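Local structure of Non-ribosomal peptide synthetase (Methanobrevibacter ruminantium, 6VTJ) at residues A[401-404]-A[405-408]; A[474-477]-A[478-481]. The protein probably carries a peptide on the phosphopantetheine arm of its carrier domain and releases it reductively through its reductase domain. One frame throughout, in Å; residues are numbered along the deposited sequence.

Contact 1 (A[401-404]-A[405-408])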
ATOM      1  N   ASP A 401       8.096 -16.105 -17.166  1.00 27.52           N
ATOM      2  CA  ASP A 401       8.164 -17.540 -17.422  1.00 30.85           C
ATOM      3  C   ASP A 401       6.855 -18.211 -17.049  1.00 35.91           C
ATOM      4  O   ASP A 401       6.362 -19.074 -17.788  1.00 36.49           O
ATOM      5  CB  ASP A 401       9.320 -18.186 -16.656  1.00 32.07           C
ATOM      6  CG  ASP A 401      10.689 -17.812 -17.222  1.00 36.41           C
ATOM      7  OD1 ASP A 401      10.744 -17.173 -18.301  1.00 37.48           O
ATOM      8  OD2 ASP A 401      11.711 -18.125 -16.563  1.00 39.63           O
ATOM      9  N   ALA A 402       6.272 -17.820 -15.907  1.00 29.92           N
ATOM     10  CA  ALA A 402       4.963 -18.364 -15.531  1.00 34.76           C
ATOM     11  C   ALA A 402       3.857 -17.924 -16.498  1.00 34.36           C
ATOM     12  O   ALA A 402       2.985 -18.722 -16.864  1.00 33.83           O
ATOM     13  CB  ALA A 402       4.616 -17.947 -14.104  1.00 27.63           C
ATOM     14  N   LEU A 403       3.856 -16.655 -16.903  1.00 32.31           N
ATOM     15  CA  LEU A 403       2.802 -16.178 -17.795  1.00 31.82           C
ATOM     16  C   LEU A 403       2.882 -16.846 -19.164  1.00 33.04           C
ATOM     17  O   LEU A 403       1.853 -17.139 -19.778  1.00 36.82           O
ATOM     18  CB  LEU A 403       2.881 -14.666 -17.948  1.00 34.98           C
ATOM     19  CG  LEU A 403       2.107 -13.877 -16.902  1.00 33.71           C
ATOM     20  CD1 LEU A 403       2.335 -12.395 -17.145  1.00 34.60           C
ATOM     21  CD2 LEU A 403       0.623 -14.244 -16.946  1.00 33.53           C
ATOM     22  N   ASN A 404       4.087 -17.117 -19.658  1.00 31.43           N
ATOM     23  CA  ASN A 404       4.204 -17.696 -20.995  1.00 34.63           C
ATOM     24  C   ASN A 404       3.710 -19.140 -21.082  1.00 37.28           C
ATOM     25  O   ASN A 404       3.560 -19.652 -22.198  1.00 35.17           O
ATOM     26  CB  ASN A 404       5.649 -17.615 -21.483  1.00 32.27           C
ATOM     27  CG  ASN A 404       5.975 -16.275 -22.075  1.00 33.42           C
ATOM     28  OD1 ASN A 404       5.076 -15.494 -22.379  1.00 32.46           O
ATOM     29  ND2 ASN A 404       7.260 -15.992 -22.250  1.00 36.10           N
ATOM     30  N   THR A 405       3.462 -19.822 -19.960  1.00 33.65           N
ATOM     31  CA  THR A 405       2.846 -21.142 -20.081  1.00 35.54           C
ATOM     32  C   THR A 405       1.392 -21.057 -20.534  1.00 37.39           C
ATOM     33  O   THR A 405       0.803 -22.086 -20.879  1.00 36.38           O
ATOM     34  CB  THR A 405       2.943 -21.922 -18.765  1.00 33.80           C
ATOM     35  OG1 THR A 405       2.049 -21.358 -17.799  1.00 35.54           O
ATOM     36  CG2 THR A 405       4.359 -21.891 -18.224  1.00 35.95           C
ATOM     37  N   TYR A 406       0.808 -19.863 -20.561  1.00 35.45           N
ATOM     38  CA  TYR A 406      -0.511 -19.654 -21.143  1.00 38.86           C
ATOM     39  C   TYR A 406      -0.455 -19.331 -22.630  1.00 36.33           C
ATOM     40  O   TYR A 406      -1.501 -19.073 -23.228  1.00 34.82           O
ATOM     41  CB  TYR A 406      -1.247 -18.534 -20.396  1.00 36.86           C
ATOM     42  CG  TYR A 406      -1.341 -18.809 -18.917  1.00 39.17           C
ATOM     43  CD1 TYR A 406      -2.290 -19.697 -18.416  1.00 38.06           C
ATOM     44  CD2 TYR A 406      -0.459 -18.218 -18.026  1.00 36.50           C
ATOM     45  CE1 TYR A 406      -2.360 -19.980 -17.065  1.00 40.36           C
ATOM     46  CE2 TYR A 406      -0.521 -18.496 -16.671  1.00 36.96           C
ATOM     47  CZ  TYR A 406      -1.472 -19.370 -16.199  1.00 36.96           C
ATOM     48  OH  TYR A 406      -1.534 -19.628 -14.859  1.00 36.61           O
ATOM     49  N   GLY A 407       0.735 -19.322 -23.227  1.00 36.15           N
ATOM     50  CA  GLY A 407       0.885 -18.994 -24.628  1.00 36.22           C
ATOM     51  C   GLY A 407       0.950 -17.522 -24.956  1.00 40.29           C
ATOM     52  O   GLY A 407       0.714 -17.155 -26.108  1.00 45.96           O
ATOM     53  N   TYR A 408       1.277 -16.655 -23.989  1.00 40.46           N
ATOM     54  CA  TYR A 408       1.287 -15.218 -24.269  1.00 38.66           C
ATOM     55  C   TYR A 408       2.510 -14.755 -25.056  1.00 37.51           C
ATOM     56  O   TYR A 408       2.496 -13.634 -25.577  1.00 41.39           O
ATOM     57  CB  TYR A 408       1.193 -14.415 -22.968  1.00 38.00           C
ATOM     58  CG  TYR A 408      -0.103 -14.611 -22.224  1.00 39.98           C
ATOM     59  CD1 TYR A 408      -1.297 -14.852 -22.903  1.00 41.68           C
ATOM     60  CD2 TYR A 408      -0.133 -14.563 -20.843  1.00 41.25           C
ATOM     61  CE1 TYR A 408      -2.492 -15.039 -22.209  1.00 40.17           C
ATOM     62  CE2 TYR A 408      -1.312 -14.746 -20.145  1.00 46.80           C
ATOM     63  CZ  TYR A 408      -2.486 -14.983 -20.829  1.00 41.68           C
ATOM     64  OH  TYR A 408      -3.645 -15.161 -20.108  1.00 46.50           O
TER
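Leu-403 O takes the backbone N-H of Tyr-406 at 3.0 Å, and Asn-404 O takes that of Gly-407 in the same way. This three-residue spacing carries the chain out of the C-terminal part of helix 396-403 and closes a type I beta turn over 404-407. Thr-405 N also reaches Ala-402 O, but weakly. Gly-407 has a positive phi of 83°, where a CB would press on the carbonyl oxygen of Tyr-406. The helix probably belongs to the small C-terminal part of a reductase of the extended short-chain dehydrogenase kind.

Thr-405 reaches back to the last turn of the helix with its side chain: OG1, set between its own N and carbonyl carbon (chi1 72°), donates to Ala-402 O at 2.9 Å. That carbonyl is therefore gripped twice, by one firm and one weak bond. Tyr-406 folds back along the helix end and brings a ring edge to Leu-403 O, with CD2 3.1 Å from that oxygen. The hydroxyl at the far end of the ring is hydrogen-bonded to Asp-482, which ties the turn to helix 474-485. Replacing Tyr-406 by alanine would probably leave Asp-482 without its phenolic partner and open a gap between the turn and that helix.

Tyr-408 completes the arrangement. Its ring receives Lys-347 in a cation-pi contact, while Tyr-406 CB lies 3.7 Å above the plane of one face, offset toward the rim. Asn-404 OD1 accepts the backbone N-H of Ile-410, so the amide holds the loop beyond the turn, with its plane 70° from the Tyr-408 ring. At the rim of that ring, near its plane, Leu-403 CD2 comes to 3.8 Å from Tyr-408 CE2.

Contact 2 (A[474-477]-A[478-481])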
ATOM      1  N   GLU A 474       6.883 -21.489  -9.561  1.00 33.01           N
ATOM      2  CA  GLU A 474       6.028 -21.479 -10.748  1.00 34.48           C
ATOM      3  C   GLU A 474       4.615 -21.954 -10.426  1.00 32.06           C
ATOM      4  O   GLU A 474       3.629 -21.325 -10.844  1.00 35.66           O
ATOM      5  CB  GLU A 474       6.634 -22.337 -11.869  1.00 35.12           C
ATOM      6  CG  GLU A 474       5.886 -22.120 -13.198  1.00 40.44           C
ATOM      7  CD  GLU A 474       6.566 -22.716 -14.434  1.00 50.13           C
ATOM      8  OE1 GLU A 474       6.427 -23.937 -14.685  1.00 47.12           O
ATOM      9  OE2 GLU A 474       7.212 -21.940 -15.175  1.00 51.22           O
ATOM     10  N   GLU A 475       4.498 -23.036  -9.651  1.00 32.64           N
ATOM     11  CA  GLU A 475       3.181 -23.530  -9.261  1.00 35.84           C
ATOM     12  C   GLU A 475       2.386 -22.442  -8.548  1.00 32.32           C
ATOM     13  O   GLU A 475       1.215 -22.198  -8.872  1.00 29.76           O
ATOM     14  CB  GLU A 475       3.320 -24.782  -8.384  1.00 35.03           C
ATOM     15  CG  GLU A 475       4.045 -25.966  -9.080  1.00 42.93           C
ATOM     16  CD  GLU A 475       5.491 -26.182  -8.579  1.00 50.79           C
ATOM     17  OE1 GLU A 475       5.777 -27.290  -8.056  1.00 61.03           O
ATOM     18  OE2 GLU A 475       6.338 -25.249  -8.705  1.00 47.63           O
ATOM     19  N   TYR A 476       3.009 -21.757  -7.581  1.00 31.12           N
ATOM     20  CA  TYR A 476       2.278 -20.691  -6.912  1.00 28.72           C
ATOM     21  C   TYR A 476       1.861 -19.635  -7.920  1.00 27.40           C
ATOM     22  O   TYR A 476       0.690 -19.220  -7.955  1.00 26.01           O
ATOM     23  CB  TYR A 476       3.109 -20.071  -5.791  1.00 27.47           C
ATOM     24  CG  TYR A 476       2.575 -18.739  -5.374  1.00 25.00           C
ATOM     25  CD1 TYR A 476       1.395 -18.644  -4.651  1.00 26.55           C
ATOM     26  CD2 TYR A 476       3.231 -17.566  -5.728  1.00 26.62           C
ATOM     27  CE1 TYR A 476       0.902 -17.430  -4.274  1.00 25.00           C
ATOM     28  CE2 TYR A 476       2.751 -16.342  -5.345  1.00 23.84           C
ATOM     29  CZ  TYR A 476       1.585 -16.278  -4.625  1.00 26.02           C
ATOM     30  OH  TYR A 476       1.098 -15.051  -4.250  1.00 23.37           O
ATOM     31  N   LEU A 477       2.793 -19.237  -8.798  1.00 25.11           N
ATOM     32  CA  LEU A 477       2.458 -18.218  -9.785  1.00 27.20           C
ATOM     33  C   LEU A 477       1.333 -18.709 -10.689  1.00 27.77           C
ATOM     34  O   LEU A 477       0.430 -17.940 -11.039  1.00 29.48           O
ATOM     35  CB  LEU A 477       3.701 -17.813 -10.588  1.00 24.69           C
ATOM     36  CG  LEU A 477       4.774 -17.026  -9.810  1.00 29.28           C
ATOM     37  CD1 LEU A 477       6.004 -16.755 -10.679  1.00 25.19           C
ATOM     38  CD2 LEU A 477       4.221 -15.702  -9.221  1.00 24.62           C
ATOM     39  N   LYS A 478       1.318 -20.009 -11.008  1.00 31.44           N
ATOM     40  CA  LYS A 478       0.224 -20.490 -11.850  1.00 31.27           C
ATOM     41  C   LYS A 478      -1.098 -20.411 -11.105  1.00 34.50           C
ATOM     42  O   LYS A 478      -2.105 -19.946 -11.665  1.00 33.54           O
ATOM     43  CB  LYS A 478       0.496 -21.911 -12.336  1.00 33.45           C
ATOM     44  CG  LYS A 478       1.567 -21.979 -13.396  1.00 36.19           C
ATOM     45  CD  LYS A 478       1.905 -23.416 -13.757  1.00 38.91           C
ATOM     46  CE  LYS A 478       3.070 -23.456 -14.721  1.00 44.87           C
ATOM     47  NZ  LYS A 478       3.654 -24.827 -14.856  1.00 54.21           N
ATOM     48  N   ARG A 479      -1.101 -20.809  -9.822  1.00 31.74           N
ATOM     49  CA  ARG A 479      -2.298 -20.631  -9.008  1.00 29.96           C
ATOM     50  C   ARG A 479      -2.759 -19.188  -9.092  1.00 31.03           C
ATOM     51  O   ARG A 479      -3.933 -18.907  -9.381  1.00 30.85           O
ATOM     52  CB  ARG A 479      -2.040 -21.031  -7.547  1.00 33.82           C
ATOM     53  CG  ARG A 479      -1.792 -22.527  -7.324  1.00 31.56           C
ATOM     54  CD  ARG A 479      -2.081 -22.946  -5.892  1.00 30.80           C
ATOM     55  NE  ARG A 479      -1.057 -22.494  -4.952  1.00 34.96           N
ATOM     56  CZ  ARG A 479       0.185 -22.972  -4.904  1.00 31.53           C
ATOM     57  NH1 ARG A 479       0.570 -23.930  -5.740  1.00 32.86           N
ATOM     58  NH2 ARG A 479       1.046 -22.500  -4.012  1.00 29.01           N
ATOM     59  N   LEU A 480      -1.808 -18.260  -8.949  1.00 29.01           N
ATOM     60  CA  LEU A 480      -2.155 -16.845  -8.927  1.00 24.88           C
ATOM     61  C   LEU A 480      -2.762 -16.442 -10.261  1.00 29.22           C
ATOM     62  O   LEU A 480      -3.863 -15.864 -10.324  1.00 28.56           O
ATOM     63  CB  LEU A 480      -0.903 -16.019  -8.615  1.00 28.29           C
ATOM     64  CG  LEU A 480      -1.004 -14.501  -8.470  1.00 28.83           C
ATOM     65  CD1 LEU A 480       0.093 -14.007  -7.567  1.00 26.40           C
ATOM     66  CD2 LEU A 480      -0.916 -13.820  -9.844  1.00 26.14           C
ATOM     67  N   PHE A 481      -2.099 -16.830 -11.346  1.00 25.82           N
ATOM     68  CA  PHE A 481      -2.585 -16.392 -12.637  1.00 29.35           C
ATOM     69  C   PHE A 481      -3.858 -17.138 -13.007  1.00 31.06           C
ATOM     70  O   PHE A 481      -4.755 -16.540 -13.619  1.00 28.75           O
ATOM     71  CB  PHE A 481      -1.479 -16.534 -13.689  1.00 33.45           C
ATOM     72  CG  PHE A 481      -0.369 -15.525 -13.515  1.00 30.36           C
ATOM     73  CD1 PHE A 481      -0.663 -14.191 -13.343  1.00 29.27           C
ATOM     74  CD2 PHE A 481       0.954 -15.926 -13.459  1.00 36.28           C
ATOM     75  CE1 PHE A 481       0.341 -13.261 -13.159  1.00 32.63           C
ATOM     76  CE2 PHE A 481       1.964 -15.008 -13.278  1.00 33.25           C
ATOM     77  CZ  PHE A 481       1.660 -13.671 -13.129  1.00 27.26           C
TER
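Glu-474 and Lys-478 stand one turn apart at the start of helix 474-485, an alpha helix whose i to i+4 backbone bonds run unbroken through both segments, as in Arg-479 N to Glu-475 O at 2.9 Å. The helix is amphipathic, and its two sides are built differently.

On the packed side, Tyr-476, Leu-477, Leu-480 and Phe-481 are buried. Leu-480 CD1 lies 4.0 Å from Tyr-476 CZ, and the tyrosine hydroxyl beyond it is satisfied by Ser-323 O. Phe-481 turns its ring back beside the preceding turn, where its CD2 is 3.2 Å from Leu-477 O. Met-363 of strand 360-365 meets both leucines, seating the helix against the central sheet.

The outer side is looser and charged. Lys-478, whose side chain also packs on Thr-405 and Tyr-406, runs back extended beyond CG and lays CE 3.5 Å from Glu-474 CG before NZ forms a salt bridge with OE1, which it meets from above the carboxylate plane. Glu-475 is exposed.

Arg-479 belongs to the border between the two. Its chain bends at chi3 (-74°), which lays one guanidinium face over Tyr-476 CA; NE is hydrogen-bonded to Tyr-325 O, and the tyrosine ring of that residue adds a cation-pi contact. The guanidinium stands 64° from the Tyr-476 ring, with NH2 at the ring edge and 3.6 Å from Tyr-476 CB.

How the contacts relate
Contacts 1 and 2 are neighbours, their centres about 11 Å apart, and together they pair helix 396-403 and its following turn with helix 474-485. Contact 2 is the more buried: half its residues are buried, between strand 360-365 and helix 396-403, and its backbone repeats a regular helical pattern. Contact 1 lies nearer the surface, where the helix gives way to a loop and side-chain polar groups take over part of the bonding. Apolar packing joins them: Ala-402 CB meets Leu-477 CB at 3.6 Å, and Leu-403 CD2 rests 3.8 Å from Phe-481 CG. The salt bridge belongs to contact 2; in contact 1 a threonine hydroxyl bonds a nearby backbone carbonyl.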